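Local structure of particle-associated lyase (Acinetobacter bacteriophage AP22, 4Y9V) at residues G318-A323 with D346-N351; N351-G356 with C365-R370; N454-G459 with I486-V491; T537-N542 with I602-K607. The protein probably degrades the capsular polysaccharide of its host, Acinetobacter baumannii, as a trimeric tailspike lyase, and binds a saccharide of that capsule. One frame throughout, in Å; residues are numbered along the deposited sequence. Where two conformers were deposited one is given.

Interaction 1. Residues G318-A323 with D346-N351; sequences GYVSGA and DHCTTN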
loop_
_atom_site.group_PDB
_atom_site.type_symbol
_atom_site.label_atom_id
_atom_site.label_comp_id
_atom_site.label_asym_id
_atom_site.label_seq_id
_atom_site.Cartn_x
_atom_site.Cartn_y
_atom_site.Cartn_z
ATOM N N GLY A 318 -8.124 -0.530 12.336
ATOM C CA GLY A 318 -7.733 0.849 12.114
ATOM C C GLY A 318 -6.799 0.986 10.929
ATOM O O GLY A 318 -5.903 0.150 10.740
ATOM N N TYR A 319 -6.952 2.037 10.133
ATOM C CA TYR A 319 -6.095 2.280 8.984
ATOM C C TYR A 319 -5.848 3.790 8.865
ATOM O O TYR A 319 -6.772 4.520 8.515
ATOM C CB TYR A 319 -6.738 1.663 7.733
ATOM C CG TYR A 319 -5.886 1.890 6.499
ATOM C CD1 TYR A 319 -4.712 1.180 6.320
ATOM C CD2 TYR A 319 -6.147 2.834 5.534
ATOM C CE1 TYR A 319 -3.876 1.349 5.250
ATOM C CE2 TYR A 319 -5.314 3.000 4.469
ATOM C CZ TYR A 319 -4.152 2.254 4.310
ATOM O OH TYR A 319 -3.364 2.445 3.206
ATOM N N VAL A 320 -4.645 4.225 9.184
ATOM C CA VAL A 320 -4.227 5.640 9.114
ATOM C C VAL A 320 -3.223 5.755 7.988
ATOM O O VAL A 320 -2.243 5.007 7.971
ATOM C CB VAL A 320 -3.616 6.083 10.461
ATOM C CG1 VAL A 320 -3.149 7.518 10.364
ATOM C CG2 VAL A 320 -4.605 5.884 11.626
ATOM N N SER A 321 -3.467 6.678 7.034
ATOM C CA SER A 321 -2.733 6.787 5.812
ATOM C C SER A 321 -2.326 8.205 5.517
ATOM O O SER A 321 -3.120 9.157 5.597
ATOM C CB SER A 321 -3.589 6.289 4.646
ATOM O OG SER A 321 -2.959 6.472 3.402
ATOM N N GLY A 322 -1.095 8.483 5.134
ATOM C CA GLY A 322 -0.734 9.807 4.680
ATOM C C GLY A 322 -0.758 10.869 5.761
ATOM O O GLY A 322 -1.022 12.047 5.485
ATOM N N ALA A 323 -0.493 10.468 6.983
ATOM C CA ALA A 323 -0.549 11.377 8.122
ATOM C C ALA A 323 0.845 11.684 8.643
ATOM O O ALA A 323 1.708 10.790 8.721
ATOM C CB ALA A 323 -1.412 10.793 9.227
ATOM N N ASP A 346 0.166 3.590 7.528
ATOM C CA ASP A 346 0.744 3.375 6.191
ATOM C C ASP A 346 1.072 4.707 5.577
ATOM O O ASP A 346 0.256 5.632 5.569
ATOM C CB ASP A 346 -0.264 2.626 5.321
ATOM C CG ASP A 346 0.286 2.198 3.969
ATOM O OD1 ASP A 346 1.438 1.795 3.868
ATOM O OD2 ASP A 346 -0.496 2.146 3.003
ATOM N N HIS A 347 2.305 4.864 5.050
ATOM C CA HIS A 347 2.677 6.132 4.388
ATOM C C HIS A 347 2.518 7.303 5.343
ATOM O O HIS A 347 2.113 8.403 4.947
ATOM C CB HIS A 347 1.932 6.318 3.050
ATOM C CG HIS A 347 2.543 5.491 1.932
ATOM N ND1 HIS A 347 2.137 4.336 1.368
ATOM C CD2 HIS A 347 3.713 5.803 1.320
ATOM C CE1 HIS A 347 3.032 3.988 0.394
ATOM N NE2 HIS A 347 3.983 4.862 0.387
ATOM N N CYS A 348 2.884 7.103 6.605
ATOM C CA CYS A 348 2.867 8.139 7.634
ATOM C C CYS A 348 4.289 8.496 8.042
ATOM O O CYS A 348 5.236 7.747 7.787
ATOM C CB CYS A 348 2.089 7.677 8.863
ATOM S SG CYS A 348 0.324 7.386 8.587
ATOM N N THR A 349 4.413 9.636 8.702
ATOM C CA THR A 349 5.662 10.070 9.300
ATOM C C THR A 349 5.419 10.241 10.800
ATOM O O THR A 349 4.398 10.814 11.200
ATOM C CB THR A 349 6.125 11.392 8.679
ATOM O OG1 THR A 349 6.435 11.123 7.297
ATOM C CG2 THR A 349 7.374 11.940 9.354
ATOM N N THR A 350 6.377 9.769 11.604
ATOM C CA THR A 350 6.280 9.892 13.058
ATOM C C THR A 350 7.678 9.962 13.626
ATOM O O THR A 350 8.623 9.368 13.108
ATOM C CB THR A 350 5.494 8.708 13.660
ATOM O OG1 THR A 350 5.451 8.849 15.088
ATOM C CG2 THR A 350 6.004 7.357 13.256
ATOM N N ASN A 351 7.806 10.665 14.758
ATOM C CA ASN A 351 8.952 10.459 15.658
ATOM C C ASN A 351 8.551 9.354 16.636
ATOM O O ASN A 351 7.581 9.517 17.385
ATOM C CB ASN A 351 9.373 11.724 16.394
ATOM C CG ASN A 351 8.297 12.378 17.239
ATOM O OD1 ASN A 351 7.265 12.802 16.705
ATOM N ND2 ASN A 351 8.524 12.483 18.520
#
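Tyr319 and Asp346 meet slantwise on two successive turns of a right-handed parallel beta-helix, the fold of the pectin lyase-like family. The planes of ring and carboxylate stand 48° apart. The Asp346 CB methylene lies by the CE1 and CZ side of the ring, and OD2 comes within 2.9 Å of Tyr319 OH. Asp346 turns its carboxylate away from its own backbone N (chi1 -173°), which carries it across to the phenol. The other oxygen, OD1, is bonded to Ser363 and Asn364, so the carboxylate lies against Tyr319 on one turn while the next turn holds it through OD1. The face that carries Tyr319, Ser321 and Asp346 is turned to the neighbouring subunits of the trimer: the Tyr319 ring meets His347 of the third subunit.

On the other side of the backbone, small and apolar groups pack round Cys348. Its SG touches Val320 CG1 and Ala323 CB, each at 3.9 Å, and also accepts a long hydrogen bond from Ala323 N at 3.6 Å. A cysteine suits this place, since its sulfur is both apolar filler and an acceptor for an amide at the bend.

At the end of the strand the chain turns a corner. Gly322 and His347 both have positive phi, and the bends lie against each other, with Gly322 CA 3.2 Å from His347 O. Asp346 N bonds to Val320 O before the corner, and Gly322 N bonds to Asp346 O at it. Past the bend the pairing resumes: Thr349 N donates to Ala323 O at 2.9 Å.

Interaction 2. Residues N351-G356 with C365-R370; sequences NYATFG and CDIYER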
loop_
_atom_site.group_PDB
_atom_site.type_symbol
_atom_site.label_atom_id
_atom_site.label_comp_id
_atom_site.label_asym_id
_atom_site.label_seq_id
_atom_site.Cartn_x
_atom_site.Cartn_y
_atom_site.Cartn_z
ATOM N N ASN A 351 7.806 10.665 14.758
ATOM C CA ASN A 351 8.952 10.459 15.658
ATOM C C ASN A 351 8.551 9.354 16.636
ATOM O O ASN A 351 7.581 9.517 17.385
ATOM C CB ASN A 351 9.373 11.724 16.394
ATOM C CG ASN A 351 8.297 12.378 17.239
ATOM O OD1 ASN A 351 7.265 12.802 16.705
ATOM N ND2 ASN A 351 8.524 12.483 18.520
ATOM N N TYR A 352 9.286 8.240 16.571
ATOM C CA TYR A 352 9.073 7.067 17.416
ATOM C C TYR A 352 7.732 6.405 17.074
ATOM O O TYR A 352 6.935 6.891 16.289
ATOM C CB TYR A 352 9.237 7.402 18.902
ATOM C CG TYR A 352 9.583 6.301 19.867
ATOM C CD1 TYR A 352 10.680 5.469 19.653
ATOM C CD2 TYR A 352 8.891 6.134 21.058
ATOM C CE1 TYR A 352 11.066 4.493 20.574
ATOM C CE2 TYR A 352 9.285 5.212 21.999
ATOM C CZ TYR A 352 10.367 4.401 21.770
ATOM O OH TYR A 352 10.749 3.517 22.757
ATOM N N ALA A 353 7.484 5.250 17.690
ATOM C CA ALA A 353 6.279 4.480 17.362
ATOM C C ALA A 353 6.042 3.464 18.465
ATOM O O ALA A 353 6.985 2.783 18.874
ATOM C CB ALA A 353 6.451 3.759 16.029
ATOM N N THR A 354 4.795 3.319 18.894
ATOM C CA THR A 354 4.380 2.261 19.794
ATOM C C THR A 354 3.501 1.263 19.034
ATOM O O THR A 354 2.758 1.629 18.116
ATOM C CB THR A 354 3.656 2.821 21.030
ATOM O OG1 THR A 354 2.567 3.576 20.551
ATOM C CG2 THR A 354 4.575 3.642 21.920
ATOM N N PHE A 355 3.606 -0.015 19.401
ATOM C CA PHE A 355 3.131 -1.087 18.491
ATOM C C PHE A 355 1.924 -1.877 18.958
ATOM O O PHE A 355 1.517 -2.809 18.274
ATOM C CB PHE A 355 4.285 -2.037 18.143
ATOM C CG PHE A 355 4.437 -2.397 16.698
ATOM C CD1 PHE A 355 5.676 -2.859 16.250
ATOM C CD2 PHE A 355 3.392 -2.338 15.771
ATOM C CE1 PHE A 355 5.861 -3.249 14.927
ATOM C CE2 PHE A 355 3.583 -2.707 14.464
ATOM C CZ PHE A 355 4.807 -3.175 14.029
ATOM N N GLY A 356 1.341 -1.519 20.105
ATOM C CA GLY A 356 0.099 -2.125 20.512
ATOM C C GLY A 356 0.203 -3.599 20.867
ATOM O O GLY A 356 1.235 -4.135 21.226
ATOM N N CYS A 365 6.402 3.889 6.138
ATOM C CA CYS A 365 6.468 5.053 7.014
ATOM C C CYS A 365 7.900 5.585 7.132
ATOM O O CYS A 365 8.854 4.818 7.037
ATOM C CB CYS A 365 5.996 4.719 8.439
ATOM S SG CYS A 365 4.203 4.410 8.588
ATOM N N ASP A 366 7.989 6.873 7.422
ATOM C CA ASP A 366 9.219 7.534 7.830
ATOM C C ASP A 366 9.186 7.596 9.354
ATOM O O ASP A 366 8.301 8.259 9.905
ATOM C CB ASP A 366 9.309 8.960 7.269
ATOM C CG ASP A 366 9.675 9.041 5.810
ATOM O OD1 ASP A 366 9.665 10.165 5.290
ATOM O OD2 ASP A 366 10.019 7.980 5.252
ATOM N N ILE A 367 10.111 6.890 10.002
ATOM C CA ILE A 367 10.099 6.762 11.454
ATOM C C ILE A 367 11.425 7.285 11.995
ATOM O O ILE A 367 12.486 6.725 11.740
ATOM C CB ILE A 367 9.862 5.316 11.926
ATOM C CG1 ILE A 367 8.599 4.716 11.275
ATOM C CG2 ILE A 367 9.782 5.291 13.451
ATOM C CD1 ILE A 367 8.368 3.275 11.581
ATOM N N TYR A 368 11.329 8.389 12.758
ATOM C CA TYR A 368 12.488 8.999 13.377
ATOM C C TYR A 368 12.773 8.381 14.749
ATOM O O TYR A 368 11.876 8.157 15.558
ATOM C CB TYR A 368 12.326 10.513 13.558
ATOM C CG TYR A 368 12.210 11.252 12.253
ATOM C CD1 TYR A 368 13.283 11.631 11.481
ATOM C CD2 TYR A 368 10.949 11.576 11.820
ATOM C CE1 TYR A 368 13.137 12.315 10.254
ATOM C CE2 TYR A 368 10.757 12.243 10.638
ATOM C CZ TYR A 368 11.847 12.594 9.869
ATOM O OH TYR A 368 11.645 13.289 8.695
ATOM N N GLU A 369 14.045 8.169 15.025
ATOM C CA GLU A 369 14.462 7.645 16.306
ATOM C C GLU A 369 14.139 8.638 17.409
ATOM O O GLU A 369 14.347 9.851 17.245
ATOM C CB GLU A 369 15.977 7.397 16.265
ATOM C CG GLU A 369 16.457 6.548 17.430
ATOM C CD GLU A 369 17.955 6.380 17.558
ATOM O OE1 GLU A 369 18.719 7.136 16.938
ATOM O OE2 GLU A 369 18.321 5.504 18.363
ATOM N N ARG A 370 13.690 8.154 18.566
ATOM C CA ARG A 370 13.557 9.028 19.733
ATOM C C ARG A 370 14.941 9.390 20.281
ATOM O O ARG A 370 15.949 8.684 20.061
ATOM C CB ARG A 370 12.691 8.397 20.825
ATOM C CG ARG A 370 13.307 7.169 21.519
ATOM C CD ARG A 370 12.633 6.869 22.827
ATOM N NE ARG A 370 13.311 5.731 23.447
ATOM C CZ ARG A 370 13.009 5.214 24.631
ATOM N NH1 ARG A 370 12.038 5.749 25.364
ATOM N NH2 ARG A 370 13.655 4.165 25.076
#
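Arg370 lies lengthwise over one face of the Tyr352 ring, and the two side chains point the same way. Its CD sits 3.7 Å from the ring centroid in a CH-pi contact, displaced toward the rim, while CB and CG cover the CD1 and CE1 side. Farther out the guanidinium runs past the ring and covers the hydroxyl: Tyr352 OH stands 3.3 Å above the centre of the guanidinium plane, which is only 6° from parallel with the ring. With chi1 at 68° and the chain extended from CG to NE, Arg370 stays flat along the tyrosine. A long side chain with a planar end suits such a strip of contact. Tyr352 N donates to Tyr368 O at 2.8 Å, and Ala353 CB meets Ile367 CG2.

Outside these contacts, Arg370 NE donates to Gln373 O, which helps hold the guanidinium in place, and Leu377 packs against Tyr352. The Asn351 amide is anchored by His326 and Ser327 of an earlier turn. Tyr352, with positive phi, bends the chain out of the strand. Just before that bend Asn351 pairs with Tyr368 in parallel register, a bridge between successive turns that is characteristic of the pectin lyase-like parallel beta-helix.

Interaction 3. Residues N454-G459 with I486-V491; sequences NVHITG and IGYIIV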
loop_
_atom_site.group_PDB
_atom_site.type_symbol
_atom_site.label_atom_id
_atom_site.label_comp_id
_atom_site.label_asym_id
_atom_site.label_seq_id
_atom_site.Cartn_x
_atom_site.Cartn_y
_atom_site.Cartn_z
ATOM N N ASN A 454 8.991 -15.327 17.545
ATOM C CA ASN A 454 9.586 -15.531 16.248
ATOM C C ASN A 454 10.038 -14.168 15.699
ATOM O O ASN A 454 9.415 -13.150 15.980
ATOM C CB ASN A 454 8.607 -16.136 15.243
ATOM C CG ASN A 454 7.887 -17.335 15.806
ATOM O OD1 ASN A 454 8.507 -18.354 16.148
ATOM N ND2 ASN A 454 6.588 -17.228 15.897
ATOM N N VAL A 455 11.101 -14.178 14.873
ATOM C CA VAL A 455 11.558 -12.959 14.214
ATOM C C VAL A 455 11.866 -13.298 12.775
ATOM O O VAL A 455 12.489 -14.326 12.494
ATOM C CB VAL A 455 12.823 -12.364 14.918
ATOM C CG1 VAL A 455 13.345 -11.159 14.156
ATOM C CG2 VAL A 455 12.516 -12.009 16.367
ATOM N N HIS A 456 11.404 -12.451 11.848
ATOM C CA HIS A 456 11.535 -12.691 10.403
ATOM C C HIS A 456 11.976 -11.394 9.782
ATOM O O HIS A 456 11.191 -10.433 9.736
ATOM C CB HIS A 456 10.186 -13.199 9.878
ATOM C CG HIS A 456 10.183 -13.708 8.464
ATOM N ND1 HIS A 456 9.085 -14.385 8.004
ATOM C CD2 HIS A 456 11.117 -13.712 7.501
ATOM C CE1 HIS A 456 9.356 -14.749 6.763
ATOM N NE2 HIS A 456 10.579 -14.357 6.402
ATOM N N ILE A 457 13.230 -11.317 9.341
ATOM C CA ILE A 457 13.832 -10.133 8.750
ATOM C C ILE A 457 14.269 -10.502 7.326
ATOM O O ILE A 457 15.028 -11.432 7.131
ATOM C CB ILE A 457 15.031 -9.601 9.561
ATOM C CG1 ILE A 457 14.692 -9.376 11.015
ATOM C CG2 ILE A 457 15.561 -8.355 8.901
ATOM C CD1 ILE A 457 15.843 -8.909 11.885
ATOM N N THR A 458 13.695 -9.794 6.349
ATOM C CA THR A 458 13.778 -10.239 4.973
ATOM C C THR A 458 13.537 -9.061 4.031
ATOM O O THR A 458 13.456 -7.903 4.459
ATOM C CB THR A 458 12.767 -11.401 4.778
ATOM O OG1 THR A 458 13.044 -12.059 3.543
ATOM C CG2 THR A 458 11.320 -10.961 4.834
ATOM N N GLY A 459 13.387 -9.361 2.738
ATOM C CA GLY A 459 12.923 -8.349 1.814
ATOM C C GLY A 459 13.937 -7.357 1.350
ATOM O O GLY A 459 13.585 -6.308 0.815
ATOM N N ILE A 486 11.490 -19.884 21.354
ATOM C CA ILE A 486 11.563 -19.304 20.032
ATOM C C ILE A 486 11.116 -20.362 19.062
ATOM O O ILE A 486 11.645 -21.487 19.083
ATOM C CB ILE A 486 12.992 -18.803 19.709
ATOM C CG1 ILE A 486 13.394 -17.659 20.654
ATOM C CG2 ILE A 486 13.140 -18.445 18.251
ATOM C CD1 ILE A 486 14.869 -17.394 20.661
ATOM N N GLY A 487 10.192 -20.025 18.161
ATOM C CA GLY A 487 9.806 -20.938 17.108
ATOM C C GLY A 487 10.828 -20.924 15.989
ATOM O O GLY A 487 11.558 -21.869 15.729
ATOM N N TYR A 488 10.906 -19.759 15.334
ATOM C CA TYR A 488 11.883 -19.573 14.283
ATOM C C TYR A 488 12.397 -18.147 14.278
ATOM O O TYR A 488 11.721 -17.192 14.655
ATOM C CB TYR A 488 11.301 -19.920 12.884
ATOM C CG TYR A 488 10.109 -19.106 12.473
ATOM C CD1 TYR A 488 8.814 -19.463 12.854
ATOM C CD2 TYR A 488 10.250 -17.966 11.715
ATOM C CE1 TYR A 488 7.722 -18.731 12.513
ATOM C CE2 TYR A 488 9.141 -17.213 11.323
ATOM C CZ TYR A 488 7.890 -17.604 11.722
ATOM O OH TYR A 488 6.770 -16.890 11.364
ATOM N N ILE A 489 13.649 -18.032 13.792
ATOM C CA ILE A 489 14.228 -16.744 13.435
ATOM C C ILE A 489 14.780 -16.879 12.016
ATOM O O ILE A 489 15.615 -17.735 11.746
ATOM C CB ILE A 489 15.292 -16.233 14.406
ATOM C CG1 ILE A 489 14.711 -16.059 15.819
ATOM C CG2 ILE A 489 15.908 -14.941 13.871
ATOM C CD1 ILE A 489 15.729 -15.739 16.884
ATOM N N ILE A 490 14.271 -16.026 11.119
ATOM C CA ILE A 490 14.745 -15.953 9.750
ATOM C C ILE A 490 15.381 -14.583 9.545
ATOM O O ILE A 490 14.743 -13.569 9.815
ATOM C CB ILE A 490 13.564 -16.141 8.769
ATOM C CG1 ILE A 490 12.995 -17.550 8.896
ATOM C CG2 ILE A 490 13.959 -15.792 7.351
ATOM C CD1 ILE A 490 11.670 -17.732 8.148
ATOM N N VAL A 491 16.641 -14.567 9.113
ATOM C CA VAL A 491 17.345 -13.338 8.709
ATOM C C VAL A 491 18.027 -13.713 7.405
ATOM O O VAL A 491 19.186 -14.132 7.399
ATOM C CB VAL A 491 18.309 -12.817 9.761
ATOM C CG1 VAL A 491 18.924 -11.499 9.294
ATOM C CG2 VAL A 491 17.639 -12.644 11.128
HETATM O O HOH W 1 6.859 -14.939 9.619
#
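Asn454 OD1 accepts the backbone N-H of Tyr488 at 2.9 Å, with Gly487 CA as close as 3.0 Å. Because Gly487 has no side chain, the amide oxygen can settle right against the corner of the neighbouring turn. The other end of the amide, ND2, is bonded to Thr418 OG1 on the preceding turn, so the asparagine joins three levels of the coil.

The same side chain is stacked on the Tyr488 ring. The amide and ring planes are 12° apart, and Asn454 CB sits over the centre of the ring, 3.9 Å from its centroid. Tyr488 adopts a chi1 of 60°, which leans its ring across toward the neighbouring strand, one face against the asparagine.

These strands, 454-458 and 488-491, belong to neighbouring rungs of the parallel beta-helix. Their backbones pair in register from Val455 with Ile489 to Ile457 with Val491, and Ile490 N bonds to Val455 O at 2.8 Å. Val455, Ile457, Ile489 and Val491 share one face, where Val437 and Trp471 add to the apolar packing. On the opposite face Ile490 runs alongside His456 and sets CD1 over the centre of the imidazole, 4.0 Å from its centroid. A water lying in the planes of both rings joins Tyr488 OH, at 2.6 Å, to His456 ND1, at 2.8 Å. Ile490 also packs on Val495 of the third subunit.

Interaction 4. Residues T537-N542 with I602-K607; sequences TATRAN and ILWNKK. Unlike the reference sequence in segment 602-607: Ile602 (reference Val). With SO4 (sulfate ion), chain L.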
loop_
_atom_site.group_PDB
_atom_site.type_symbol
_atom_site.label_atom_id
_atom_site.label_comp_id
_atom_site.label_asym_id
_atom_site.label_seq_id
_atom_site.Cartn_x
_atom_site.Cartn_y
_atom_site.Cartn_z
ATOM N N THR A 537 50.787 -31.636 0.599
ATOM C CA THR A 537 49.819 -32.712 0.720
ATOM C C THR A 537 48.414 -32.153 0.920
ATOM O O THR A 537 47.422 -32.871 0.754
ATOM C CB THR A 537 50.218 -33.675 1.834
ATOM O OG1 THR A 537 50.379 -32.889 3.035
ATOM C CG2 THR A 537 51.518 -34.418 1.492
ATOM N N ALA A 538 48.315 -30.881 1.282
ATOM C CA ALA A 538 47.093 -30.072 1.242
ATOM C C ALA A 538 47.494 -28.715 0.698
ATOM O O ALA A 538 48.637 -28.271 0.917
ATOM C CB ALA A 538 46.474 -29.966 2.611
ATOM N N THR A 539 46.559 -28.018 0.061
ATOM C CA THR A 539 46.736 -26.623 -0.304
ATOM C C THR A 539 45.531 -25.869 0.273
ATOM O O THR A 539 44.408 -26.102 -0.168
ATOM C CB THR A 539 46.875 -26.407 -1.787
ATOM O OG1 THR A 539 48.023 -27.159 -2.303
ATOM C CG2 THR A 539 46.989 -24.958 -2.153
ATOM N N ARG A 540 45.779 -25.010 1.259
ATOM C CA ARG A 540 44.726 -24.413 2.052
ATOM C C ARG A 540 44.631 -22.937 1.768
ATOM O O ARG A 540 45.656 -22.240 1.808
ATOM C CB ARG A 540 44.986 -24.631 3.541
ATOM C CG ARG A 540 45.357 -26.103 3.833
ATOM C CD ARG A 540 45.316 -26.458 5.346
ATOM N NE ARG A 540 46.324 -25.709 6.098
ATOM C CZ ARG A 540 46.540 -25.948 7.387
ATOM N NH1 ARG A 540 45.849 -26.890 8.014
ATOM N NH2 ARG A 540 47.449 -25.236 8.035
ATOM N N ALA A 541 43.424 -22.415 1.510
ATOM C CA ALA A 541 43.252 -20.985 1.539
ATOM C C ALA A 541 43.511 -20.479 2.963
ATOM O O ALA A 541 43.327 -21.208 3.939
ATOM C CB ALA A 541 41.828 -20.635 1.142
ATOM N N ASN A 542 43.896 -19.211 3.101
ATOM C CA ASN A 542 43.883 -18.607 4.396
ATOM C C ASN A 542 42.438 -18.595 4.920
ATOM O O ASN A 542 41.474 -18.535 4.154
ATOM C CB ASN A 542 44.402 -17.168 4.385
ATOM C CG ASN A 542 45.857 -17.015 4.021
ATOM O OD1 ASN A 542 46.650 -17.971 3.905
ATOM N ND2 ASN A 542 46.195 -15.807 3.818
ATOM N N ILE A 602 42.229 -27.922 -0.611
ATOM C CA ILE A 602 42.350 -29.153 -1.359
ATOM C C ILE A 602 43.198 -30.132 -0.567
ATOM O O ILE A 602 44.257 -29.765 -0.037
ATOM C CB ILE A 602 43.115 -28.875 -2.719
ATOM C CG1 ILE A 602 42.280 -28.021 -3.620
ATOM C CG2 ILE A 602 43.536 -30.181 -3.376
ATOM C CD1 ILE A 602 40.945 -28.647 -3.647
ATOM N N LEU A 603 42.746 -31.381 -0.537
ATOM C CA LEU A 603 43.551 -32.518 -0.071
ATOM C C LEU A 603 44.026 -33.273 -1.327
ATOM O O LEU A 603 43.206 -33.666 -2.167
ATOM C CB LEU A 603 42.771 -33.428 0.838
ATOM C CG LEU A 603 42.266 -32.792 2.142
ATOM C CD1 LEU A 603 41.441 -33.763 2.931
ATOM C CD2 LEU A 603 43.392 -32.278 2.996
ATOM N N TRP A 604 45.324 -33.458 -1.450
ATOM C CA TRP A 604 45.911 -34.118 -2.605
ATOM C C TRP A 604 46.029 -35.619 -2.380
ATOM O O TRP A 604 46.438 -36.047 -1.275
ATOM C CB TRP A 604 47.321 -33.544 -2.903
ATOM C CG TRP A 604 47.294 -32.085 -3.200
ATOM C CD1 TRP A 604 47.716 -31.078 -2.387
ATOM C CD2 TRP A 604 46.813 -31.465 -4.413
ATOM N NE1 TRP A 604 47.524 -29.851 -3.004
ATOM C CE2 TRP A 604 46.968 -30.072 -4.232
ATOM C CE3 TRP A 604 46.261 -31.938 -5.585
ATOM C CZ2 TRP A 604 46.583 -29.147 -5.219
ATOM C CZ3 TRP A 604 45.873 -31.038 -6.579
ATOM C CH2 TRP A 604 46.045 -29.652 -6.365
ATOM N N ASN A 605 45.784 -36.408 -3.394
ATOM C CA ASN A 605 46.071 -37.845 -3.323
ATOM C C ASN A 605 47.522 -38.181 -3.598
ATOM O O ASN A 605 47.946 -39.290 -3.283
ATOM C CB ASN A 605 45.124 -38.654 -4.232
ATOM C CG ASN A 605 45.229 -38.270 -5.697
ATOM O OD1 ASN A 605 45.497 -37.121 -6.049
ATOM N ND2 ASN A 605 44.978 -39.250 -6.563
ATOM N N LYS A 606 48.315 -37.306 -4.160
ATOM C CA LYS A 606 49.772 -37.534 -4.180
ATOM C C LYS A 606 50.332 -36.110 -4.187
ATOM O O LYS A 606 49.844 -35.179 -4.837
ATOM C CB LYS A 606 50.270 -38.439 -5.295
ATOM C CG LYS A 606 50.016 -37.904 -6.665
ATOM C CD LYS A 606 50.959 -38.513 -7.671
ATOM C CE LYS A 606 50.571 -38.521 -9.109
ATOM N NZ LYS A 606 51.480 -39.346 -9.986
ATOM N N LYS A 607 51.410 -35.993 -3.418
ATOM C CA LYS A 607 51.971 -34.719 -3.055
ATOM C C LYS A 607 52.391 -33.967 -4.317
ATOM O O LYS A 607 52.830 -34.530 -5.326
ATOM C CB LYS A 607 53.122 -34.827 -2.067
ATOM C CG LYS A 607 54.445 -35.173 -2.522
ATOM C CD LYS A 607 55.454 -35.239 -1.373
ATOM C CE LYS A 607 56.748 -35.886 -1.918
ATOM N NZ LYS A 607 57.739 -35.896 -0.836
HETATM S S SO4 L . 49.106 -23.027 5.563
HETATM O O1 SO4 L . 50.534 -23.460 5.597
HETATM O O2 SO4 L . 48.300 -24.024 4.802
HETATM O O3 SO4 L . 49.025 -21.703 4.859
HETATM O O4 SO4 L . 48.599 -22.876 6.980
HETATM O O HOH W 2 46.142 -35.323 1.386
#
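With chi1 at -60° and chi2 at 107°, Trp604 lays its indole along strand 538-540, and Thr539, with chi1 at -59°, turns OG1 to meet it. Trp604 NE1 donates to Thr539 OG1 at 2.8 Å, almost exactly in the ring plane. Threonine suits the place because its hydroxyl can serve two partners: OG1 is also bonded to Asn536 OD1. Another part of the indole edge faces the backbone of Thr537, and one ring face is covered by CG2 of Ile602, a valine in the reference sequence.

The strands run antiparallel. Thr539 and Ile602 form a hydrogen-bonded pair, with Thr539 N to Ile602 O and Ile602 N to Thr539 O both 2.9 Å. Ala538 and Leu603 make the non-hydrogen-bonded pair beside it, where Ala538 CB touches Leu603 CD2 at 3.9 Å. Toward the strand end the Trp604 N-H reaches Thr537 O at 3.1 Å from well above the carbonyl plane. A water also donates to Thr537 O and bridges it to Trp604 O.

Arg540 bends at chi3 to offer NE and NH2 to a sulfate, probably from the crystallisation liquor, at 2.9 Å to O2 and 2.8 Å to O4; Arg599 also binds this anion. Arg540 NH1 bonds to Trp569 O of the third subunit. The antiparallel pairing of these strands, with Trp604 packed on them, is consistent with the Ig-like domain of tailspike proteins.

Overall arrangement
Going from the N terminus, the four contacts follow in series; none nests within or crosses another. Interaction 1 brings together segments with 22 residues between them, on successive turns of the beta-helix. Interaction 2 begins at Asn351, which the two contacts share, and closes a shorter loop of eight; the strands 349-351 and 366-368 join them directly, with centres about 10 Å apart. Interaction 3 closes a loop of 26 residues and repeats the parallel stacking farther along the same coil, its centre about 21 Å from that of interaction 2. Interaction 4 ties antiparallel strands across 59 residues in the C-terminal Ig-like region, its centre about 39 Å from that of interaction 3. Interactions 3 and 4 both reach the third subunit.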